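Local coordinates for protein terminal oxygenase component of carbazole 1,9a-dioxygenase (Sphingomonas, PDB 3GKQ) that serves as the terminal oxygenase of carbazole 1,9a-dioxygenase, probably using a Rieske [2Fe-2S] cluster and a non-heme iron to add dioxygen to its aromatic substrate, at residues L148-P153 / Y373-Q378; T126-E131 / F137-D142. One frame throughout, in Å; residues are numbered along the deposited sequence.

Interaction 1: residues L148-P153 / Y373-Q378; sequences LAEDVP and YNRGIQ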
loop_
_atom_site.group_PDB
_atom_site.type_symbol
_atom_site.label_atom_id
_atom_site.label_comp_id
_atom_site.label_asym_id
_atom_site.label_seq_id
_atom_site.Cartn_x
_atom_site.Cartn_y
_atom_site.Cartn_z
ATOM N N LEU A 148 -39.375 1.714 -5.413
ATOM C CA LEU A 148 -38.336 0.714 -5.194
ATOM C C LEU A 148 -38.469 -0.411 -6.215
ATOM O O LEU A 148 -37.471 -1.009 -6.630
ATOM C CB LEU A 148 -38.451 0.122 -3.786
ATOM C CG LEU A 148 -37.500 -1.045 -3.493
ATOM C CD1 LEU A 148 -36.052 -0.554 -3.539
ATOM C CD2 LEU A 148 -37.813 -1.644 -2.127
ATOM N N ALA A 149 -39.709 -0.692 -6.607
ATOM C CA ALA A 149 -40.008 -1.749 -7.564
ATOM C C ALA A 149 -39.282 -1.575 -8.894
ATOM O O ALA A 149 -39.048 -2.551 -9.609
ATOM C CB ALA A 149 -41.517 -1.828 -7.795
ATOM N N GLU A 150 -38.929 -0.339 -9.230
ATOM C CA GLU A 150 -38.223 -0.072 -10.477
ATOM C C GLU A 150 -36.750 -0.476 -10.416
ATOM O O GLU A 150 -36.107 -0.617 -11.454
ATOM C CB GLU A 150 -38.307 1.412 -10.842
ATOM C CG GLU A 150 -39.622 1.846 -11.471
ATOM C CD GLU A 150 -39.555 3.250 -12.043
ATOM O OE1 GLU A 150 -38.651 3.515 -12.865
ATOM O OE2 GLU A 150 -40.402 4.090 -11.679
ATOM N N ASP A 151 -36.223 -0.659 -9.205
ATOM C CA ASP A 151 -34.817 -1.024 -9.030
ATOM C C ASP A 151 -34.537 -2.441 -8.539
ATOM O O ASP A 151 -33.429 -2.729 -8.087
ATOM C CB ASP A 151 -34.116 -0.032 -8.091
ATOM C CG ASP A 151 -33.822 1.303 -8.755
ATOM O OD1 ASP A 151 -33.701 1.338 -9.996
ATOM O OD2 ASP A 151 -33.696 2.314 -8.034
ATOM N N VAL A 152 -35.533 -3.322 -8.607
ATOM C CA VAL A 152 -35.346 -4.711 -8.194
ATOM C C VAL A 152 -35.945 -5.604 -9.282
ATOM O O VAL A 152 -36.802 -5.165 -10.046
ATOM C CB VAL A 152 -36.021 -5.009 -6.830
ATOM C CG1 VAL A 152 -35.479 -4.059 -5.770
ATOM C CG2 VAL A 152 -37.536 -4.884 -6.944
ATOM N N PRO A 153 -35.496 -6.866 -9.374
ATOM C CA PRO A 153 -36.033 -7.760 -10.406
ATOM C C PRO A 153 -37.544 -7.978 -10.305
ATOM O O PRO A 153 -38.133 -7.844 -9.232
ATOM C CB PRO A 153 -35.262 -9.060 -10.177
ATOM C CG PRO A 153 -33.979 -8.602 -9.535
ATOM C CD PRO A 153 -34.469 -7.551 -8.573
ATOM N N TYR A 373 -29.914 3.771 -19.866
ATOM C CA TYR A 373 -30.949 4.040 -18.872
ATOM C C TYR A 373 -30.600 4.306 -17.413
ATOM O O TYR A 373 -31.497 4.603 -16.626
ATOM C CB TYR A 373 -32.000 2.935 -18.954
ATOM C CG TYR A 373 -32.662 2.907 -20.306
ATOM C CD1 TYR A 373 -33.618 3.864 -20.653
ATOM C CD2 TYR A 373 -32.267 1.985 -21.277
ATOM C CE1 TYR A 373 -34.160 3.911 -21.937
ATOM C CE2 TYR A 373 -32.803 2.024 -22.564
ATOM C CZ TYR A 373 -33.747 2.990 -22.886
ATOM O OH TYR A 373 -34.274 3.036 -24.156
ATOM N N ASN A 374 -29.330 4.207 -17.031
ATOM C CA ASN A 374 -28.978 4.487 -15.642
ATOM C C ASN A 374 -29.347 5.950 -15.379
ATOM O O ASN A 374 -29.322 6.773 -16.297
ATOM C CB ASN A 374 -27.483 4.269 -15.398
ATOM C CG ASN A 374 -26.618 5.331 -16.053
ATOM O OD1 ASN A 374 -26.528 6.460 -15.569
ATOM N ND2 ASN A 374 -25.984 4.974 -17.166
ATOM N N ARG A 375 -29.685 6.269 -14.134
ATOM C CA ARG A 375 -30.092 7.622 -13.775
ATOM C C ARG A 375 -28.955 8.530 -13.318
ATOM O O ARG A 375 -29.188 9.526 -12.627
ATOM C CB ARG A 375 -31.174 7.551 -12.695
ATOM C CG ARG A 375 -32.431 6.806 -13.140
ATOM C CD ARG A 375 -33.361 6.575 -11.960
ATOM N NE ARG A 375 -34.550 5.808 -12.316
ATOM C CZ ARG A 375 -35.694 6.344 -12.729
ATOM N NH1 ARG A 375 -35.813 7.663 -12.846
ATOM N NH2 ARG A 375 -36.730 5.560 -13.000
ATOM N N GLY A 376 -27.727 8.191 -13.699
ATOM C CA GLY A 376 -26.596 9.019 -13.320
ATOM C C GLY A 376 -25.348 8.233 -12.976
ATOM O O GLY A 376 -25.427 7.127 -12.440
ATOM N N ILE A 377 -24.192 8.812 -13.284
ATOM C CA ILE A 377 -22.911 8.180 -13.001
ATOM C C ILE A 377 -22.373 8.711 -11.674
ATOM O O ILE A 377 -22.096 9.902 -11.544
ATOM C CB ILE A 377 -21.870 8.505 -14.096
ATOM C CG1 ILE A 377 -22.442 8.189 -15.486
ATOM C CG2 ILE A 377 -20.582 7.735 -13.831
ATOM C CD1 ILE A 377 -22.861 6.751 -15.687
ATOM N N GLN A 378 -22.232 7.833 -10.688
ATOM C CA GLN A 378 -21.704 8.244 -9.394
ATOM C C GLN A 378 -20.245 8.653 -9.587
ATOM O O GLN A 378 -19.484 7.940 -10.233
ATOM C CB GLN A 378 -21.774 7.088 -8.393
ATOM C CG GLN A 378 -21.169 7.414 -7.034
ATOM C CD GLN A 378 -22.096 8.255 -6.172
ATOM O OE1 GLN A 378 -23.038 8.870 -6.672
ATOM N NE2 GLN A 378 -21.829 8.286 -4.870
HETATM O O HOH W 1 -39.435 6.702 -12.795
HETATM O O HOH W 2 -34.898 2.996 -11.862
#

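Interaction 2: residues T126-E131 / F137-D142; sequences TYPVRE and FLFVGD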
loop_
_atom_site.group_PDB
_atom_site.type_symbol
_atom_site.label_atom_id
_atom_site.label_comp_id
_atom_site.label_asym_id
_atom_site.label_seq_id
_atom_site.Cartn_x
_atom_site.Cartn_y
_atom_site.Cartn_z
ATOM N N THR A 126 -29.493 13.181 4.684
ATOM C CA THR A 126 -30.225 11.978 5.053
ATOM C C THR A 126 -30.465 11.177 3.776
ATOM O O THR A 126 -30.498 11.738 2.688
ATOM C CB THR A 126 -31.587 12.306 5.697
ATOM O OG1 THR A 126 -32.422 12.976 4.746
ATOM C CG2 THR A 126 -31.397 13.201 6.918
ATOM N N TYR A 127 -30.614 9.866 3.912
ATOM C CA TYR A 127 -30.855 9.002 2.763
ATOM C C TYR A 127 -32.220 8.344 2.869
ATOM O O TYR A 127 -32.561 7.772 3.908
ATOM C CB TYR A 127 -29.798 7.894 2.673
ATOM C CG TYR A 127 -28.386 8.367 2.409
ATOM C CD1 TYR A 127 -27.662 9.046 3.387
ATOM C CD2 TYR A 127 -27.767 8.119 1.179
ATOM C CE1 TYR A 127 -26.355 9.465 3.153
ATOM C CE2 TYR A 127 -26.461 8.535 0.933
ATOM C CZ TYR A 127 -25.761 9.207 1.923
ATOM O OH TYR A 127 -24.474 9.625 1.688
ATOM N N PRO A 128 -33.030 8.428 1.802
ATOM C CA PRO A 128 -34.344 7.789 1.876
ATOM C C PRO A 128 -34.134 6.304 2.161
ATOM O O PRO A 128 -33.164 5.703 1.688
ATOM C CB PRO A 128 -34.929 8.045 0.492
ATOM C CG PRO A 128 -34.367 9.397 0.154
ATOM C CD PRO A 128 -32.915 9.256 0.591
ATOM N N VAL A 129 -35.037 5.721 2.941
ATOM C CA VAL A 129 -34.935 4.316 3.298
ATOM C C VAL A 129 -36.207 3.541 2.976
ATOM O O VAL A 129 -37.311 4.074 3.068
ATOM C CB VAL A 129 -34.660 4.149 4.809
ATOM C CG1 VAL A 129 -34.524 2.671 5.151
ATOM C CG2 VAL A 129 -33.402 4.910 5.200
ATOM N N ARG A 130 -36.027 2.284 2.584
ATOM C CA ARG A 130 -37.127 1.374 2.286
ATOM C C ARG A 130 -36.679 0.043 2.863
ATOM O O ARG A 130 -35.530 -0.359 2.687
ATOM C CB ARG A 130 -37.356 1.220 0.779
ATOM C CG ARG A 130 -38.119 2.364 0.109
ATOM C CD ARG A 130 -39.552 2.480 0.622
ATOM N NE ARG A 130 -40.344 1.276 0.362
ATOM C CZ ARG A 130 -40.905 0.973 -0.808
ATOM N NH1 ARG A 130 -40.772 1.788 -1.850
ATOM N NH2 ARG A 130 -41.604 -0.149 -0.935
ATOM N N GLU A 131 -37.572 -0.638 3.563
ATOM C CA GLU A 131 -37.229 -1.920 4.149
ATOM C C GLU A 131 -38.231 -2.953 3.661
ATOM O O GLU A 131 -39.411 -2.900 4.001
ATOM C CB GLU A 131 -37.240 -1.804 5.672
ATOM C CG GLU A 131 -36.858 -3.061 6.414
ATOM C CD GLU A 131 -36.517 -2.773 7.861
ATOM O OE1 GLU A 131 -37.049 -1.781 8.400
ATOM O OE2 GLU A 131 -35.729 -3.532 8.458
ATOM N N PHE A 137 -32.974 -0.942 2.117
ATOM C CA PHE A 137 -32.532 -0.270 0.898
ATOM C C PHE A 137 -32.345 1.224 1.142
ATOM O O PHE A 137 -33.132 1.850 1.858
ATOM C CB PHE A 137 -33.559 -0.423 -0.226
ATOM C CG PHE A 137 -33.717 -1.824 -0.734
ATOM C CD1 PHE A 137 -34.470 -2.758 -0.026
ATOM C CD2 PHE A 137 -33.141 -2.201 -1.943
ATOM C CE1 PHE A 137 -34.652 -4.048 -0.519
ATOM C CE2 PHE A 137 -33.313 -3.489 -2.446
ATOM C CZ PHE A 137 -34.072 -4.416 -1.732
ATOM N N LEU A 138 -31.305 1.791 0.540
ATOM C CA LEU A 138 -31.045 3.218 0.656
ATOM C C LEU A 138 -31.085 3.820 -0.742
ATOM O O LEU A 138 -30.664 3.180 -1.708
ATOM C CB LEU A 138 -29.664 3.483 1.253
ATOM C CG LEU A 138 -29.317 2.944 2.638
ATOM C CD1 LEU A 138 -27.932 3.455 3.026
ATOM C CD2 LEU A 138 -30.362 3.386 3.654
ATOM N N PHE A 139 -31.603 5.037 -0.859
ATOM C CA PHE A 139 -31.620 5.703 -2.153
ATOM C C PHE A 139 -30.426 6.654 -2.159
ATOM O O PHE A 139 -30.301 7.509 -1.282
ATOM C CB PHE A 139 -32.908 6.504 -2.356
ATOM C CG PHE A 139 -33.030 7.106 -3.731
ATOM C CD1 PHE A 139 -33.377 6.317 -4.821
ATOM C CD2 PHE A 139 -32.764 8.459 -3.940
ATOM C CE1 PHE A 139 -33.458 6.857 -6.104
ATOM C CE2 PHE A 139 -32.843 9.013 -5.220
ATOM C CZ PHE A 139 -33.190 8.207 -6.305
ATOM N N VAL A 140 -29.538 6.489 -3.133
ATOM C CA VAL A 140 -28.363 7.340 -3.239
ATOM C C VAL A 140 -28.546 8.233 -4.454
ATOM O O VAL A 140 -28.474 7.768 -5.591
ATOM C CB VAL A 140 -27.078 6.512 -3.422
ATOM C CG1 VAL A 140 -25.866 7.441 -3.512
ATOM C CG2 VAL A 140 -26.920 5.537 -2.262
ATOM N N GLY A 141 -28.793 9.515 -4.210
ATOM C CA GLY A 141 -28.997 10.441 -5.308
ATOM C C GLY A 141 -29.467 11.796 -4.821
ATOM O O GLY A 141 -29.572 12.026 -3.614
ATOM N N ASP A 142 -29.759 12.688 -5.764
ATOM C CA ASP A 142 -30.194 14.042 -5.442
ATOM C C ASP A 142 -31.636 14.317 -5.845
ATOM O O ASP A 142 -32.211 15.329 -5.456
ATOM C CB ASP A 142 -29.280 15.038 -6.143
ATOM C CG ASP A 142 -27.820 14.696 -5.964
ATOM O OD1 ASP A 142 -27.309 14.859 -4.833
ATOM O OD2 ASP A 142 -27.192 14.248 -6.953
#

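Interaction 1: residues L148-P153 / Y373-Q378
E150 OE1 lies at the edge of the R375 guanidinium, near the guanidinium plane, 2.8 Å from R375 NH2 in a single salt bridge. A water 2.9 Å from R375 NE also lies in plane at the edge. The carboxylate is turned 57° from the guanidinium plane, so the two do not pair through two parallel bonds. Instead E150 OE2 is linked to NH2 by another water, which donates to OE2 and accepts from NH2. The water on NE donates in turn to D151 OD1, 2.8 Å away. H31, W32 N and H146 hold the D151 carboxylate, and H31 also bonds R375 N. Glutamate is long enough to carry its carboxylate from the 3-10 turn to NH2; arginine, extended from CG to NE, crosses it at about a right angle. With an alanine at E150, R375 NH2 would probably lose its direct acidic mate and the water link to OE2, leaving that end of the guanidinium held less firmly. N374 OD1 accepts from G376 N in an Asx turn. One direct charged bond and two water bridges at the surface tie the 3-10 turn to the C-terminal tail, their attraction probably softened by solvent.

Interaction 2: residues T126-E131 / F137-D142
V129 and L138 lie side by side on one face of the hairpin, pointing the same way, with V129 CG2 against L138 CD2 at 3.7 Å. Valine's branch at CB puts CG2 beside its own backbone N (CG1 is anti to it, chi1 -179°), toward the leucine methyl. The two belong to an antiparallel non-hydrogen-bonded pair. The leucine is the bump here, filling the space between V129, A67 of strand 64-69, and V56 and L58 of strand 54-61.

Further along, the Y127 ring takes the carbonyl F139 O, 3.6 Å from CD2, and V140 CG2 at its edge. Tyrosine suits this place because its side chain also touches A67 and V56, while its OH reaches out to bond E54.

On the other face the flat P128 ring lies on the CB of F139, CB to CB 3.8 Å, crossing the phenylalanine side chain at a slant. F139 CG is anti to the backbone N (chi1 -175°), and the phenyl runs on beyond the proline to meet W32 edge-to-face and H146. A proline has no N-H to give, but its carbonyl accepts from F139 N at 3.1 Å. F137 presents its ring edge to R130 O, and this broad side chain also touches W32.

R130 and F137 form a hydrogen-bonded pair, with F137 N 2.7 Å from R130 O at an N-H...O angle of 164°, and R130 N returning a bond to F137 O. Between R130 N-F137 O and F139 N-P128 O, V129 CA and L138 CA make C-H...O contacts to F137 O and P128 O respectively. Strands 129-132 and 135-140 form a beta hairpin, which strand 31-35 extends beyond 135-140 into a three-stranded antiparallel sheet.

After two N-terminal helices the chain runs through strand 31-35, whose neighbour in the sheet will be strand 135-140. Interaction 2 then closes a short hairpin loop, with five residues between its segments. Interaction 1 opens only after this, at 148-153, and closes a loop of 219 residues holding the whole seven-stranded antiparallel sheet and the helices after it. The contacts are thus in series, neither nesting nor crossing. Their centres lie 12 Å apart, yet they touch: L148 packs on R130 and F137, and V152 on F137. Interaction 2 pairs the two hairpin strands, whereas interaction 1 ties the tail past helix 361-373 to the 3-10 turn that follows the hairpin.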